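Local coordinates for protein NAD(P)H-flavin oxidoreductase (Agrobacterium tumefaciens str. C58, PDB 2FRE) that binds flavin mononucleotide as a two-subunit nitroreductase-family protein and probably uses it to pass electrons from NAD(P)H to an acceptor, at residues A[110-121]-A[154-162]. Sequence-based numbering, arbitrary orientation.
With FMN (flavin mononucleotide), chain D.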
ATOM      1  N   HIS A 110       7.898  -8.267  -1.526  1.00 25.91           N
ATOM      2  CA  HIS A 110       7.511  -7.747  -2.860  1.00 26.04           C
ATOM      3  C   HIS A 110       6.009  -7.463  -3.038  1.00 25.49           C
ATOM      4  O   HIS A 110       5.637  -6.474  -3.655  1.00 26.47           O
ATOM      5  CB  HIS A 110       8.037  -8.643  -3.998  1.00 25.87           C
ATOM      6  CG  HIS A 110       7.373  -9.978  -4.099  1.00 25.83           C
ATOM      7  ND1 HIS A 110       7.752 -11.062  -3.332  1.00 28.01           N
ATOM      8  CD2 HIS A 110       6.378 -10.417  -4.906  1.00 25.56           C
ATOM      9  CE1 HIS A 110       7.003 -12.100  -3.649  1.00 25.69           C
ATOM     10  NE2 HIS A 110       6.167 -11.739  -4.604  1.00 29.73           N
ATOM     11  N   SER A 111       5.148  -8.304  -2.480  1.00 25.65           N
ATOM     12  CA  SER A 111       3.715  -8.107  -2.610  1.00 25.33           C
ATOM     13  C   SER A 111       3.229  -6.973  -1.708  1.00 23.98           C
ATOM     14  O   SER A 111       2.413  -6.139  -2.101  1.00 22.93           O
ATOM     15  CB  SER A 111       2.972  -9.419  -2.302  1.00 25.83           C
ATOM     16  OG  SER A 111       3.295 -10.392  -3.293  1.00 26.14           O
ATOM     17  N   PHE A 112       3.748  -6.954  -0.496  1.00 23.88           N
ATOM     18  CA  PHE A 112       3.527  -5.874   0.444  1.00 23.47           C
ATOM     19  C   PHE A 112       3.910  -4.523  -0.187  1.00 23.87           C
ATOM     20  O   PHE A 112       3.135  -3.530  -0.174  1.00 22.66           O
ATOM     21  CB  PHE A 112       4.319  -6.206   1.723  1.00 24.08           C
ATOM     22  CG  PHE A 112       4.171  -5.196   2.838  1.00 24.37           C
ATOM     23  CD1 PHE A 112       3.092  -5.251   3.679  1.00 23.24           C
ATOM     24  CD2 PHE A 112       5.138  -4.212   3.048  1.00 23.05           C
ATOM     25  CE1 PHE A 112       2.970  -4.350   4.740  1.00 23.43           C
ATOM     26  CE2 PHE A 112       5.005  -3.300   4.086  1.00 23.73           C
ATOM     27  CZ  PHE A 112       3.915  -3.370   4.925  1.00 24.45           C
ATOM     28  N   ASP A 113       5.109  -4.478  -0.759  1.00 23.07           N
ATOM     29  CA  ASP A 113       5.632  -3.257  -1.329  1.00 22.93           C
ATOM     30  C   ASP A 113       4.807  -2.816  -2.558  1.00 22.21           C
ATOM     31  O   ASP A 113       4.494  -1.653  -2.722  1.00 23.95           O
ATOM     32  CB  ASP A 113       7.111  -3.460  -1.705  1.00 22.34           C
ATOM     33  CG  ASP A 113       8.068  -3.453  -0.474  1.00 23.14           C
ATOM     34  OD1 ASP A 113       7.710  -2.935   0.608  1.00 22.65           O
ATOM     35  OD2 ASP A 113       9.212  -3.955  -0.609  1.00 23.56           O
ATOM     36  N   ALA A 114       4.428  -3.765  -3.391  1.00 23.11           N
ATOM     37  CA  ALA A 114       3.502  -3.531  -4.503  1.00 23.14           C
ATOM     38  C   ALA A 114       2.162  -2.910  -4.043  1.00 23.29           C
ATOM     39  O   ALA A 114       1.615  -2.051  -4.720  1.00 23.44           O
ATOM     40  CB  ALA A 114       3.262  -4.840  -5.274  1.00 23.12           C
ATOM     41  N   GLY A 115       1.664  -3.340  -2.885  1.00 23.81           N
ATOM     42  CA  GLY A 115       0.443  -2.785  -2.283  1.00 23.92           C
ATOM     43  C   GLY A 115       0.564  -1.325  -1.899  1.00 24.01           C
ATOM     44  O   GLY A 115      -0.371  -0.532  -2.111  1.00 22.71           O
ATOM     45  N   ALA A 116       1.715  -0.964  -1.331  1.00 23.79           N
ATOM     46  CA  ALA A 116       2.040   0.437  -1.088  1.00 23.75           C
ATOM     47  C   ALA A 116       2.018   1.278  -2.376  1.00 23.86           C
ATOM     48  O   ALA A 116       1.481   2.377  -2.404  1.00 22.59           O
ATOM     49  CB  ALA A 116       3.389   0.568  -0.373  1.00 24.71           C
ATOM     50  N   ALA A 117       2.616   0.757  -3.440  1.00 24.44           N
ATOM     51  CA  ALA A 117       2.574   1.410  -4.748  1.00 24.34           C
ATOM     52  C   ALA A 117       1.127   1.519  -5.281  1.00 24.57           C
ATOM     53  O   ALA A 117       0.724   2.542  -5.847  1.00 25.30           O
ATOM     54  CB  ALA A 117       3.447   0.657  -5.717  1.00 24.75           C
ATOM     55  N   TRP A 118       0.350   0.462  -5.096  1.00 24.47           N
ATOM     56  CA  TRP A 118      -1.044   0.476  -5.495  1.00 24.25           C
ATOM     57  C   TRP A 118      -1.858   1.521  -4.737  1.00 24.12           C
ATOM     58  O   TRP A 118      -2.635   2.250  -5.367  1.00 23.29           O
ATOM     59  CB  TRP A 118      -1.651  -0.920  -5.383  1.00 24.13           C
ATOM     60  CG  TRP A 118      -3.036  -0.999  -4.826  1.00 24.18           C
ATOM     61  CD1 TRP A 118      -3.395  -1.574  -3.648  1.00 24.44           C
ATOM     62  CD2 TRP A 118      -4.245  -0.557  -5.454  1.00 23.80           C
ATOM     63  NE1 TRP A 118      -4.777  -1.499  -3.485  1.00 25.29           N
ATOM     64  CE2 TRP A 118      -5.312  -0.871  -4.577  1.00 24.54           C
ATOM     65  CE3 TRP A 118      -4.530   0.097  -6.660  1.00 24.13           C
ATOM     66  CZ2 TRP A 118      -6.645  -0.553  -4.868  1.00 24.00           C
ATOM     67  CZ3 TRP A 118      -5.860   0.412  -6.962  1.00 23.93           C
ATOM     68  CH2 TRP A 118      -6.906   0.083  -6.057  1.00 24.36           C
ATOM     69  N   PHE A 119      -1.685   1.632  -3.419  1.00 23.80           N
ATOM     70  CA  PHE A 119      -2.413   2.687  -2.692  1.00 23.64           C
ATOM     71  C   PHE A 119      -2.016   4.052  -3.224  1.00 23.68           C
ATOM     72  O   PHE A 119      -2.854   4.939  -3.391  1.00 24.85           O
ATOM     73  CB  PHE A 119      -2.241   2.658  -1.177  1.00 22.82           C
ATOM     74  CG  PHE A 119      -3.170   3.578  -0.505  1.00 22.91           C
ATOM     75  CD1 PHE A 119      -4.464   3.186  -0.231  1.00 23.07           C
ATOM     76  CD2 PHE A 119      -2.810   4.898  -0.279  1.00 20.27           C
ATOM     77  CE1 PHE A 119      -5.382   4.078   0.325  1.00 21.53           C
ATOM     78  CE2 PHE A 119      -3.702   5.789   0.273  1.00 23.89           C
ATOM     79  CZ  PHE A 119      -4.990   5.398   0.573  1.00 23.10           C
ATOM     80  N   SER A 120      -0.723   4.223  -3.460  1.00 24.44           N
ATOM     81  CA  SER A 120      -0.205   5.469  -3.990  1.00 24.38           C
ATOM     82  C   SER A 120      -0.865   5.794  -5.333  1.00 24.06           C
ATOM     83  O   SER A 120      -1.280   6.931  -5.575  1.00 24.78           O
ATOM     84  CB  SER A 120       1.313   5.357  -4.146  1.00 24.55           C
ATOM     85  OG  SER A 120       1.965   5.241  -2.889  1.00 26.07           O
ATOM     86  N   LEU A 121      -0.975   4.780  -6.189  1.00 23.96           N
ATOM     87  CA  LEU A 121      -1.689   4.857  -7.483  1.00 23.77           C
ATOM     88  C   LEU A 121      -3.143   5.349  -7.313  1.00 23.94           C
ATOM     89  O   LEU A 121      -3.600   6.293  -7.985  1.00 23.43           O
ATOM     90  CB  LEU A 121      -1.667   3.464  -8.136  1.00 23.16           C
ATOM     91  CG  LEU A 121      -2.100   3.263  -9.588  1.00 23.30           C
ATOM     92  CD1 LEU A 121      -1.618   1.895 -10.059  1.00 24.20           C
ATOM     93  CD2 LEU A 121      -3.604   3.423  -9.757  1.00 23.31           C
ATOM     94  N   LYS A 154       5.188 -11.726 -10.450  1.00 29.94           N
ATOM     95  CA  LYS A 154       3.873 -12.119  -9.975  1.00 30.47           C
ATOM     96  C   LYS A 154       2.809 -11.066 -10.335  1.00 30.33           C
ATOM     97  O   LYS A 154       3.043  -9.858 -10.197  1.00 29.83           O
ATOM     98  CB  LYS A 154       3.934 -12.310  -8.458  1.00 30.87           C
ATOM     99  CG  LYS A 154       2.604 -12.478  -7.782  1.00 31.75           C
ATOM    100  CD  LYS A 154       2.747 -12.818  -6.314  1.00 32.62           C
ATOM    101  CE  LYS A 154       1.491 -12.553  -5.522  1.00 33.99           C
ATOM    102  NZ  LYS A 154       0.267 -12.538  -6.369  1.00 38.01           N
ATOM    103  N   VAL A 155       1.647 -11.537 -10.784  1.00 29.72           N
ATOM    104  CA  VAL A 155       0.496 -10.679 -11.014  1.00 29.83           C
ATOM    105  C   VAL A 155      -0.207 -10.484  -9.664  1.00 29.66           C
ATOM    106  O   VAL A 155      -0.689 -11.436  -9.067  1.00 30.86           O
ATOM    107  CB  VAL A 155      -0.480 -11.288 -12.053  1.00 29.80           C
ATOM    108  CG1 VAL A 155      -1.660 -10.347 -12.292  1.00 30.24           C
ATOM    109  CG2 VAL A 155       0.252 -11.587 -13.372  1.00 29.61           C
ATOM    110  N   GLU A 156      -0.214  -9.259  -9.176  1.00 28.87           N
ATOM    111  CA  GLU A 156      -0.827  -8.927  -7.904  1.00 28.83           C
ATOM    112  C   GLU A 156      -2.298  -8.610  -8.070  1.00 28.16           C
ATOM    113  O   GLU A 156      -3.128  -9.160  -7.351  1.00 28.10           O
ATOM    114  CB  GLU A 156      -0.136  -7.709  -7.274  1.00 29.24           C
ATOM    115  CG  GLU A 156       1.363  -7.907  -6.994  1.00 29.44           C
ATOM    116  CD  GLU A 156       1.635  -8.928  -5.911  1.00 30.03           C
ATOM    117  OE1 GLU A 156       0.682  -9.308  -5.196  1.00 31.16           O
ATOM    118  OE2 GLU A 156       2.800  -9.336  -5.750  1.00 28.22           O
ATOM    119  N   ALA A 157      -2.621  -7.701  -8.990  1.00 27.40           N
ATOM    120  CA  ALA A 157      -4.000  -7.253  -9.163  1.00 27.42           C
ATOM    121  C   ALA A 157      -4.218  -6.504 -10.477  1.00 26.91           C
ATOM    122  O   ALA A 157      -3.283  -5.969 -11.061  1.00 26.76           O
ATOM    123  CB  ALA A 157      -4.408  -6.370  -7.987  1.00 27.59           C
ATOM    124  N   GLY A 158      -5.460  -6.497 -10.953  1.00 26.83           N
ATOM    125  CA  GLY A 158      -5.848  -5.599 -12.030  1.00 26.12           C
ATOM    126  C   GLY A 158      -6.357  -4.296 -11.433  1.00 25.95           C
ATOM    127  O   GLY A 158      -6.758  -4.260 -10.276  1.00 25.91           O
ATOM    128  N   VAL A 159      -6.342  -3.233 -12.224  1.00 26.07           N
ATOM    129  CA  VAL A 159      -6.837  -1.939 -11.787  1.00 25.73           C
ATOM    130  C   VAL A 159      -7.565  -1.270 -12.927  1.00 25.37           C
ATOM    131  O   VAL A 159      -7.018  -1.139 -14.026  1.00 25.11           O
ATOM    132  CB  VAL A 159      -5.698  -1.018 -11.321  1.00 26.01           C
ATOM    133  CG1 VAL A 159      -6.248   0.307 -10.860  1.00 25.07           C
ATOM    134  CG2 VAL A 159      -4.896  -1.678 -10.199  1.00 27.44           C
ATOM    135  N   ALA A 160      -8.799  -0.861 -12.647  1.00 25.34           N
ATOM    136  CA  ALA A 160      -9.610  -0.063 -13.546  1.00 25.51           C
ATOM    137  C   ALA A 160      -9.619   1.377 -13.003  1.00 25.61           C
ATOM    138  O   ALA A 160      -9.835   1.595 -11.794  1.00 25.70           O
ATOM    139  CB  ALA A 160     -11.003  -0.608 -13.589  1.00 25.59           C
ATOM    140  N   ILE A 161      -9.354   2.341 -13.887  1.00 25.42           N
ATOM    141  CA  ILE A 161      -9.359   3.748 -13.538  1.00 25.07           C
ATOM    142  C   ILE A 161     -10.218   4.529 -14.521  1.00 25.02           C
ATOM    143  O   ILE A 161     -10.164   4.292 -15.722  1.00 23.86           O
ATOM    144  CB  ILE A 161      -7.947   4.374 -13.552  1.00 25.06           C
ATOM    145  CG1 ILE A 161      -6.885   3.393 -13.032  1.00 26.16           C
ATOM    146  CG2 ILE A 161      -7.960   5.677 -12.716  1.00 25.93           C
ATOM    147  CD1 ILE A 161      -5.426   3.883 -13.219  1.00 25.24           C
ATOM    148  N   GLY A 162     -11.007   5.463 -14.000  1.00 24.76           N
ATOM    149  CA  GLY A 162     -11.889   6.245 -14.843  1.00 25.76           C
ATOM    150  C   GLY A 162     -12.596   7.341 -14.087  1.00 25.36           C
ATOM    151  O   GLY A 162     -12.282   7.640 -12.921  1.00 26.14           O
TER
HETATM  152  N1  FMN D1152      14.989   0.766   6.420  1.00 23.67           N
HETATM  153  C2  FMN D1152      15.991   0.369   7.298  1.00 23.08           C
HETATM  154  O2  FMN D1152      16.769   1.232   7.693  1.00 22.75           O
HETATM  155  N3  FMN D1152      16.055  -0.917   7.763  1.00 22.52           N
HETATM  156  C4  FMN D1152      15.150  -1.860   7.330  1.00 23.37           C
HETATM  157  O4  FMN D1152      15.031  -2.932   7.940  1.00 21.88           O
HETATM  158  C4A FMN D1152      14.162  -1.463   6.430  1.00 21.81           C
HETATM  159  N5  FMN D1152      13.232  -2.375   5.971  1.00 24.13           N
HETATM  160  C5A FMN D1152      12.208  -1.962   5.140  1.00 22.05           C
HETATM  161  C6  FMN D1152      11.251  -2.876   4.724  1.00 23.87           C
HETATM  162  C7  FMN D1152      10.197  -2.481   3.890  1.00 22.18           C
HETATM  163  C7M FMN D1152       8.977  -3.358   3.911  1.00 22.86           C
HETATM  164  C8  FMN D1152      10.099  -1.155   3.472  1.00 23.10           C
HETATM  165  C8M FMN D1152       8.753  -0.560   3.086  1.00 22.69           C
HETATM  166  C9  FMN D1152      11.067  -0.253   3.876  1.00 21.79           C
HETATM  167  C9A FMN D1152      12.122  -0.657   4.702  1.00 22.88           C
HETATM  168  N10 FMN D1152      13.077   0.258   5.091  1.00 23.02           N
HETATM  169  C10 FMN D1152      14.077  -0.151   5.981  1.00 23.29           C
HETATM  170  C1' FMN D1152      13.217   1.570   4.371  1.00 20.80           C
HETATM  171  C2' FMN D1152      13.381   1.574   2.846  1.00 22.54           C
HETATM  172  O2' FMN D1152      14.762   1.392   2.492  1.00 24.03           O
HETATM  173  C3' FMN D1152      12.905   2.910   2.278  1.00 23.69           C
HETATM  174  O3' FMN D1152      11.514   3.046   2.515  1.00 22.60           O
HETATM  175  C4' FMN D1152      13.240   3.053   0.774  1.00 23.20           C
HETATM  176  O4' FMN D1152      14.651   3.176   0.583  1.00 23.37           O
HETATM  177  C5' FMN D1152      12.589   4.244   0.114  1.00 23.05           C
HETATM  178  O5' FMN D1152      12.883   5.410   0.823  1.00 22.44           O
HETATM  179  P   FMN D1152      11.764   6.407   1.394  1.00 23.47           P
HETATM  180  O1P FMN D1152      11.092   7.115   0.266  1.00 20.79           O
HETATM  181  O2P FMN D1152      10.783   5.573   2.172  1.00 21.97           O
HETATM  182  O3P FMN D1152      12.435   7.453   2.234  1.00 20.73           O
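S111 and E156 lie where helix 110-121 and strand 154-162 begin to run side by side, their axes 20° apart in the same direction and approaching to 9.7 Å. This is the helix-on-sheet layer of the alpha+beta nitroreductase fold, with a long helix lying over an antiparallel sheet. The contact is polar at its start and apolar further on. S111 OG donates to E156 OE2 over 2.7 Å, reaching the syn side of the carboxylate and only 18° out of its plane. The glutamate chain bends at chi2 (-67°), which turns the carboxylate toward S111, while E156 CG packs against A114 CB. S93 OG of the neighbouring strand also hydrogen-bonds E156 OE2, and K154 NZ forms a salt bridge with E156 OE1 at 3.5 Å, so both carboxylate oxygens of this buried group have partners, which would favour its charged form. A classic beta bulge at E156 and A157, set opposite V91 of strand 87-98, interrupts the strand here. K154 passes the helix start with its CD at the edge of the H110 ring.

Further along, V159 sets both methyls against the six-membered ring of W118, whose indole also touches one FMN and meets the F112 ring of the second subunit, their planes nearly parallel. On the other side of the helix, F112 and D113 approach a second FMN, D113 OD1 lying 3.6 Å from methyl C7M. The helix thus joins the sheet core to flavin sites at the dimer interface. Beyond W118, L121 CD2 rests 3.9 Å from I161 CD1.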